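Local atomic coordinates of N-(5'-phosphoribosyl)anthranilate isomerase (Pyrococcus furiosus, PDB entry 4AAJ), a protein that catalyses the third step of tryptophan biosynthesis from chorismate, the isomerisation of N-(5-phospho-beta-D-ribosyl)anthranilate to 1-(2-carboxyphenylamino)-1-deoxy-D-ribulose 5-phosphate. Residues Met21-Cys26 with Glu218-Ala223; Val118-Arg123 with Ser143-Asp148. All coordinates share one frame; numbering follows the deposited sequence.

Contact 1: residues Met21-Cys26 with Glu218-Ala223; sequences MFVKIC and EFVRRA
In this eight-stranded alpha/beta-barrel the last helix of the chain, 213-225, packs against the outside of the first strand, 22-25. Within the segments the two run almost antiparallel, at 163°, with their axes 9.3 Å apart at closest approach, and the gap is filled mainly by apolar side chains. Val23 is the hub. Its two methyls are shared out by the first torsion: CG1, anti to the backbone N (chi1 -179°), takes Val220 and Phe219, while CG2, set beside that N, meets the methyl of Ala223. The closest of these approaches is Val23 CG1 to Val220 CG2, 3.8 Å. The same Val23 CG1 reaches the Phe219 ring at its edge, near the ring plane, 4.1 Å from CE1. Val23 CG2 lies 4.0 Å from Ala223 CB. Further along the strand, Ile25 CD1 touches Val220 CG2 at 4.2 Å, so that Val220 CG2 meets both Val23 and Ile25, two alternate residues of the strand. At the other end Met21 brings its CG to 3.6 Å from the carbonyl O of Ala223. All six touching residues are buried. Helix 187-194 supplies Ile191, which packs on both Met21 and Ala223, whereas Phe219 also rests on Val199 and Val201 of strand 198-201, the barrel neighbour of strand 22-25.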
loop_
_atom_site.group_PDB
_atom_site.type_symbol
_atom_site.label_atom_id
_atom_site.label_comp_id
_atom_site.label_asym_id
_atom_site.label_seq_id
_atom_site.Cartn_x
_atom_site.Cartn_y
_atom_site.Cartn_z
ATOM N N MET A 21 9.254 8.867 -7.904
ATOM C CA MET A 21 8.206 8.832 -6.890
ATOM C C MET A 21 7.138 7.811 -7.258
ATOM O O MET A 21 6.297 8.059 -8.124
ATOM C CB MET A 21 7.581 10.224 -6.703
ATOM C CG MET A 21 6.423 10.298 -5.706
ATOM S SD MET A 21 6.825 9.777 -4.020
ATOM C CE MET A 21 8.204 10.854 -3.622
ATOM N N PHE A 22 7.175 6.662 -6.591
ATOM C CA PHE A 22 6.189 5.611 -6.822
ATOM C C PHE A 22 4.835 6.048 -6.267
ATOM O O PHE A 22 4.745 6.472 -5.119
ATOM C CB PHE A 22 6.659 4.322 -6.158
ATOM C CG PHE A 22 5.922 3.100 -6.608
ATOM C CD1 PHE A 22 6.343 2.399 -7.732
ATOM C CD2 PHE A 22 4.816 2.633 -5.899
ATOM C CE1 PHE A 22 5.677 1.264 -8.151
ATOM C CE2 PHE A 22 4.150 1.493 -6.314
ATOM C CZ PHE A 22 4.575 0.810 -7.439
ATOM N N VAL A 23 3.788 5.977 -7.087
ATOM C CA VAL A 23 2.453 6.358 -6.653
ATOM C C VAL A 23 1.531 5.146 -6.792
ATOM O O VAL A 23 1.382 4.593 -7.887
ATOM C CB VAL A 23 1.879 7.545 -7.466
ATOM C CG1 VAL A 23 0.494 7.933 -6.970
ATOM C CG2 VAL A 23 2.807 8.743 -7.395
ATOM N N LYS A 24 0.926 4.740 -5.678
ATOM C CA LYS A 24 -0.008 3.622 -5.687
ATOM C C LYS A 24 -1.404 4.155 -5.362
ATOM O O LYS A 24 -1.586 4.873 -4.382
ATOM C CB LYS A 24 0.410 2.563 -4.669
ATOM C CG LYS A 24 -0.553 1.384 -4.553
ATOM C CD LYS A 24 0.030 0.284 -3.686
ATOM C CE LYS A 24 -1.043 -0.707 -3.245
ATOM N NZ LYS A 24 -1.811 -0.183 -2.081
ATOM N N ILE A 25 -2.387 3.814 -6.185
ATOM C CA ILE A 25 -3.773 4.183 -5.891
ATOM C C ILE A 25 -4.483 2.931 -5.399
ATOM O O ILE A 25 -4.672 1.992 -6.159
ATOM C CB ILE A 25 -4.525 4.724 -7.129
ATOM C CG1 ILE A 25 -3.724 5.817 -7.848
ATOM C CG2 ILE A 25 -5.933 5.169 -6.731
ATOM C CD1 ILE A 25 -3.363 7.023 -7.019
ATOM N N CYS A 26 -4.868 2.923 -4.127
ATOM C CA CYS A 26 -5.327 1.702 -3.467
ATOM C C CYS A 26 -6.850 1.597 -3.395
ATOM O O CYS A 26 -7.554 2.604 -3.449
ATOM C CB CYS A 26 -4.753 1.617 -2.044
ATOM S SG CYS A 26 -4.830 -0.070 -1.404
ATOM N N GLU A 218 -4.624 14.619 -10.845
ATOM C CA GLU A 218 -4.055 15.719 -10.065
ATOM C C GLU A 218 -3.108 15.216 -8.974
ATOM O O GLU A 218 -1.986 15.714 -8.842
ATOM C CB GLU A 218 -5.174 16.550 -9.440
ATOM C CG GLU A 218 -4.723 17.860 -8.814
ATOM C CD GLU A 218 -5.801 18.497 -7.953
ATOM O OE1 GLU A 218 -6.959 18.025 -7.988
ATOM O OE2 GLU A 218 -5.487 19.473 -7.238
ATOM N N PHE A 219 -3.565 14.230 -8.199
ATOM C CA PHE A 219 -2.744 13.658 -7.136
ATOM C C PHE A 219 -1.423 13.124 -7.676
ATOM O O PHE A 219 -0.359 13.437 -7.143
ATOM C CB PHE A 219 -3.488 12.540 -6.396
ATOM C CG PHE A 219 -2.736 11.997 -5.206
ATOM C CD1 PHE A 219 -1.746 11.028 -5.368
ATOM C CD2 PHE A 219 -3.012 12.461 -3.925
ATOM C CE1 PHE A 219 -1.046 10.535 -4.275
ATOM C CE2 PHE A 219 -2.316 11.966 -2.831
ATOM C CZ PHE A 219 -1.337 11.001 -3.007
ATOM N N VAL A 220 -1.501 12.311 -8.724
ATOM C CA VAL A 220 -0.313 11.689 -9.300
ATOM C C VAL A 220 0.638 12.766 -9.825
ATOM O O VAL A 220 1.828 12.752 -9.506
ATOM C CB VAL A 220 -0.669 10.655 -10.397
ATOM C CG1 VAL A 220 0.585 10.089 -11.048
ATOM C CG2 VAL A 220 -1.500 9.520 -9.816
ATOM N N ARG A 221 0.095 13.712 -10.596
ATOM C CA ARG A 221 0.890 14.798 -11.182
ATOM C C ARG A 221 1.650 15.585 -10.114
ATOM O O ARG A 221 2.864 15.769 -10.224
ATOM C CB ARG A 221 0.001 15.733 -12.014
ATOM C CG ARG A 221 0.763 16.704 -12.907
ATOM C CD ARG A 221 -0.166 17.701 -13.597
ATOM N NE ARG A 221 -0.766 18.651 -12.655
ATOM C CZ ARG A 221 -2.068 18.743 -12.391
ATOM N NH1 ARG A 221 -2.938 17.955 -13.010
ATOM N NH2 ARG A 221 -2.507 19.636 -11.512
ATOM N N ARG A 222 0.927 16.033 -9.086
ATOM C CA ARG A 222 1.512 16.797 -7.982
ATOM C C ARG A 222 2.581 16.002 -7.233
ATOM O O ARG A 222 3.642 16.542 -6.894
ATOM C CB ARG A 222 0.427 17.262 -7.004
ATOM C CG ARG A 222 -0.487 18.350 -7.541
ATOM C CD ARG A 222 -1.349 18.931 -6.434
ATOM N NE ARG A 222 -2.293 19.923 -6.942
ATOM C CZ ARG A 222 -2.932 20.815 -6.189
ATOM N NH1 ARG A 222 -2.736 20.857 -4.876
ATOM N NH2 ARG A 222 -3.772 21.675 -6.753
ATOM N N ALA A 223 2.293 14.724 -6.975
ATOM C CA ALA A 223 3.231 13.848 -6.279
ATOM C C ALA A 223 4.499 13.643 -7.099
ATOM O O ALA A 223 5.605 13.712 -6.568
ATOM C CB ALA A 223 2.578 12.510 -5.954
#

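Contact 2: residues Val118-Arg123 with Ser143-Asp148; sequences VMKAFR and SRYNAD
The ring of Tyr145 has Lys120 lying over one face and meets Phe122 through that residue's edge. Lys120 CE sits above the middle of the tyrosine ring, 3.6 Å from its centroid and close to the ring normal, an almost axial CH-pi contact. The ammonium group is less central: Lys120 NZ is 4.4 Å from the same centroid, close enough for a cation-pi interaction. The lysine is extended from the strand as far as CE, with CG anti to the backbone N, and bends only at the last torsion (chi4 85°). Phe122 turns its edge to the Tyr145 face in an offset edge-to-face pair, the planes at 75° and Phe122 CZ 3.9 Å from Tyr145 CD1. Nearer the strand backbone, Ala147 CB packs against Lys120 CB.

At the start of the strand the contact becomes polar. Val118 N donates to Asp148 OD2 at 2.9 Å, a nearly straight bond (169°) that uses the anti lone pair of the carboxylate oxygen; Asp148 N returns a weak, bent bond to Val118 O. Within this beta-alpha-beta unit, these two bonds tie strand 117-123 to the connection that runs from helix 131-144 into strand 149-153.

Chemically, both charged ends are shared. Asp148 OD2 also forms a salt bridge with Lys111, which probably favours the ionised carboxylate and links helix 104-114 to the residue that leads into strand 149-153. Lys120 NZ donates to a water at 2.8 Å, and the same water is hydrogen-bonded to Tyr145 OH; the water and the pi face probably help to stabilise the charge of this buried lysine.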
loop_
_atom_site.group_PDB
_atom_site.type_symbol
_atom_site.label_atom_id
_atom_site.label_comp_id
_atom_site.label_asym_id
_atom_site.label_seq_id
_atom_site.Cartn_x
_atom_site.Cartn_y
_atom_site.Cartn_z
ATOM N N VAL A 118 6.075 -8.916 -1.786
ATOM C CA VAL A 118 5.360 -8.645 -0.538
ATOM C C VAL A 118 5.591 -7.245 0.001
ATOM O O VAL A 118 6.730 -6.863 0.335
ATOM C CB VAL A 118 5.717 -9.665 0.571
ATOM C CG1 VAL A 118 4.913 -9.365 1.837
ATOM C CG2 VAL A 118 5.450 -11.091 0.111
ATOM N N MET A 119 4.507 -6.480 0.117
ATOM C CA MET A 119 4.578 -5.220 0.823
ATOM C C MET A 119 3.917 -5.428 2.170
ATOM O O MET A 119 2.798 -5.945 2.245
ATOM C CB MET A 119 3.901 -4.095 0.049
ATOM C CG MET A 119 3.961 -2.762 0.790
ATOM S SD MET A 119 3.912 -1.320 -0.287
ATOM C CE MET A 119 2.332 -1.616 -1.077
ATOM N N LYS A 120 4.627 -5.089 3.238
ATOM C CA LYS A 120 4.037 -5.194 4.571
ATOM C C LYS A 120 3.786 -3.814 5.155
ATOM O O LYS A 120 4.624 -2.914 5.034
ATOM C CB LYS A 120 4.873 -6.059 5.541
ATOM C CG LYS A 120 4.262 -6.037 6.948
ATOM C CD LYS A 120 4.742 -7.113 7.901
ATOM C CE LYS A 120 4.409 -6.698 9.331
ATOM N NZ LYS A 120 3.024 -7.049 9.752
ATOM N N ALA A 121 2.620 -3.658 5.776
ATOM C CA ALA A 121 2.193 -2.419 6.414
ATOM C C ALA A 121 2.593 -2.361 7.877
ATOM O O ALA A 121 2.393 -3.325 8.625
ATOM C CB ALA A 121 0.683 -2.266 6.300
ATOM N N PHE A 122 3.151 -1.224 8.277
ATOM C CA PHE A 122 3.516 -0.981 9.666
ATOM C C PHE A 122 2.858 0.320 10.119
ATOM O O PHE A 122 2.899 1.338 9.417
ATOM C CB PHE A 122 5.044 -0.910 9.826
ATOM C CG PHE A 122 5.758 -2.211 9.545
ATOM C CD1 PHE A 122 6.152 -2.541 8.245
ATOM C CD2 PHE A 122 6.062 -3.099 10.576
ATOM C CE1 PHE A 122 6.824 -3.729 7.982
ATOM C CE2 PHE A 122 6.733 -4.289 10.318
ATOM C CZ PHE A 122 7.113 -4.607 9.015
ATOM N N ARG A 123 2.237 0.284 11.295
ATOM C CA ARG A 123 1.630 1.476 11.862
ATOM C C ARG A 123 2.703 2.393 12.454
ATOM O O ARG A 123 3.596 1.943 13.177
ATOM C CB ARG A 123 0.567 1.106 12.917
ATOM C CG ARG A 123 0.023 2.283 13.722
ATOM C CD ARG A 123 -0.811 3.236 12.871
ATOM N NE ARG A 123 -2.247 2.973 12.968
ATOM C CZ ARG A 123 -3.151 3.391 12.082
ATOM N NH1 ARG A 123 -2.775 4.086 11.013
ATOM N NH2 ARG A 123 -4.433 3.102 12.263
ATOM N N SER A 143 13.076 -5.076 10.276
ATOM C CA SER A 143 14.147 -6.033 9.969
ATOM C C SER A 143 13.826 -7.473 10.414
ATOM O O SER A 143 14.511 -8.412 10.013
ATOM C CB SER A 143 15.494 -5.556 10.545
ATOM O OG SER A 143 15.478 -5.528 11.965
ATOM N N ARG A 144 12.786 -7.631 11.230
ATOM C CA ARG A 144 12.277 -8.940 11.659
ATOM C C ARG A 144 11.517 -9.669 10.535
ATOM O O ARG A 144 11.590 -10.893 10.411
ATOM C CB ARG A 144 11.385 -8.761 12.888
ATOM C CG ARG A 144 10.811 -10.039 13.480
ATOM C CD ARG A 144 9.892 -9.715 14.646
ATOM N NE ARG A 144 8.796 -10.675 14.773
ATOM C CZ ARG A 144 7.705 -10.481 15.512
ATOM N NH1 ARG A 144 7.550 -9.355 16.201
ATOM N NH2 ARG A 144 6.765 -11.415 15.564
ATOM N N TYR A 145 10.789 -8.909 9.722
ATOM C CA TYR A 145 10.116 -9.462 8.543
ATOM C C TYR A 145 11.037 -9.315 7.337
ATOM O O TYR A 145 11.954 -8.501 7.352
ATOM C CB TYR A 145 8.782 -8.747 8.307
ATOM C CG TYR A 145 7.823 -8.846 9.478
ATOM C CD1 TYR A 145 7.970 -8.032 10.595
ATOM C CD2 TYR A 145 6.777 -9.764 9.473
ATOM C CE1 TYR A 145 7.104 -8.124 11.673
ATOM C CE2 TYR A 145 5.903 -9.859 10.545
ATOM C CZ TYR A 145 6.070 -9.041 11.639
ATOM O OH TYR A 145 5.209 -9.132 12.710
ATOM N N ASN A 146 10.813 -10.125 6.308
ATOM C CA ASN A 146 11.622 -10.068 5.094
ATOM C C ASN A 146 10.791 -9.521 3.929
ATOM O O ASN A 146 10.733 -10.116 2.847
ATOM C CB ASN A 146 12.203 -11.457 4.784
ATOM C CG ASN A 146 13.076 -11.471 3.544
ATOM O OD1 ASN A 146 13.930 -10.605 3.362
ATOM N ND2 ASN A 146 12.860 -12.461 2.679
ATOM N N ALA A 147 10.146 -8.380 4.162
ATOM C CA ALA A 147 9.242 -7.793 3.172
ATOM C C ALA A 147 10.019 -7.103 2.061
ATOM O O ALA A 147 11.072 -6.513 2.307
ATOM C CB ALA A 147 8.266 -6.829 3.835
ATOM N N ASP A 148 9.500 -7.194 0.837
ATOM C CA ASP A 148 10.081 -6.524 -0.327
ATOM C C ASP A 148 9.890 -5.008 -0.319
ATOM O O ASP A 148 10.657 -4.278 -0.945
ATOM C CB ASP A 148 9.496 -7.105 -1.610
ATOM C CG ASP A 148 9.811 -8.579 -1.768
ATOM O OD1 ASP A 148 11.009 -8.905 -1.942
ATOM O OD2 ASP A 148 8.880 -9.415 -1.680
HETATM O O HOH W 1 3.060 -7.033 12.523
#

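Overall arrangement
From the N terminus the chain enters the barrel through strand 22-25, one half of contact 1, whose partner comes only in the final helix. That contact therefore closes nearly the whole chain, with 191 residues between its segments. Contact 2 is local: it opens at strand 117-123, the fifth in barrel order, and closes after 19 residues, once helix 131-144 has led the chain back toward strand 149-153. It falls wholly within the larger loop. The two centres are about 22 Å apart, on opposite sides of the chain's centre, yet both use the same closed sheet, and Lys24 CD meets Met119 CE at 4.0 Å. Thus contact 1 brings the first strand and the last helix together, and contact 2 lies within one beta-alpha-beta crossover.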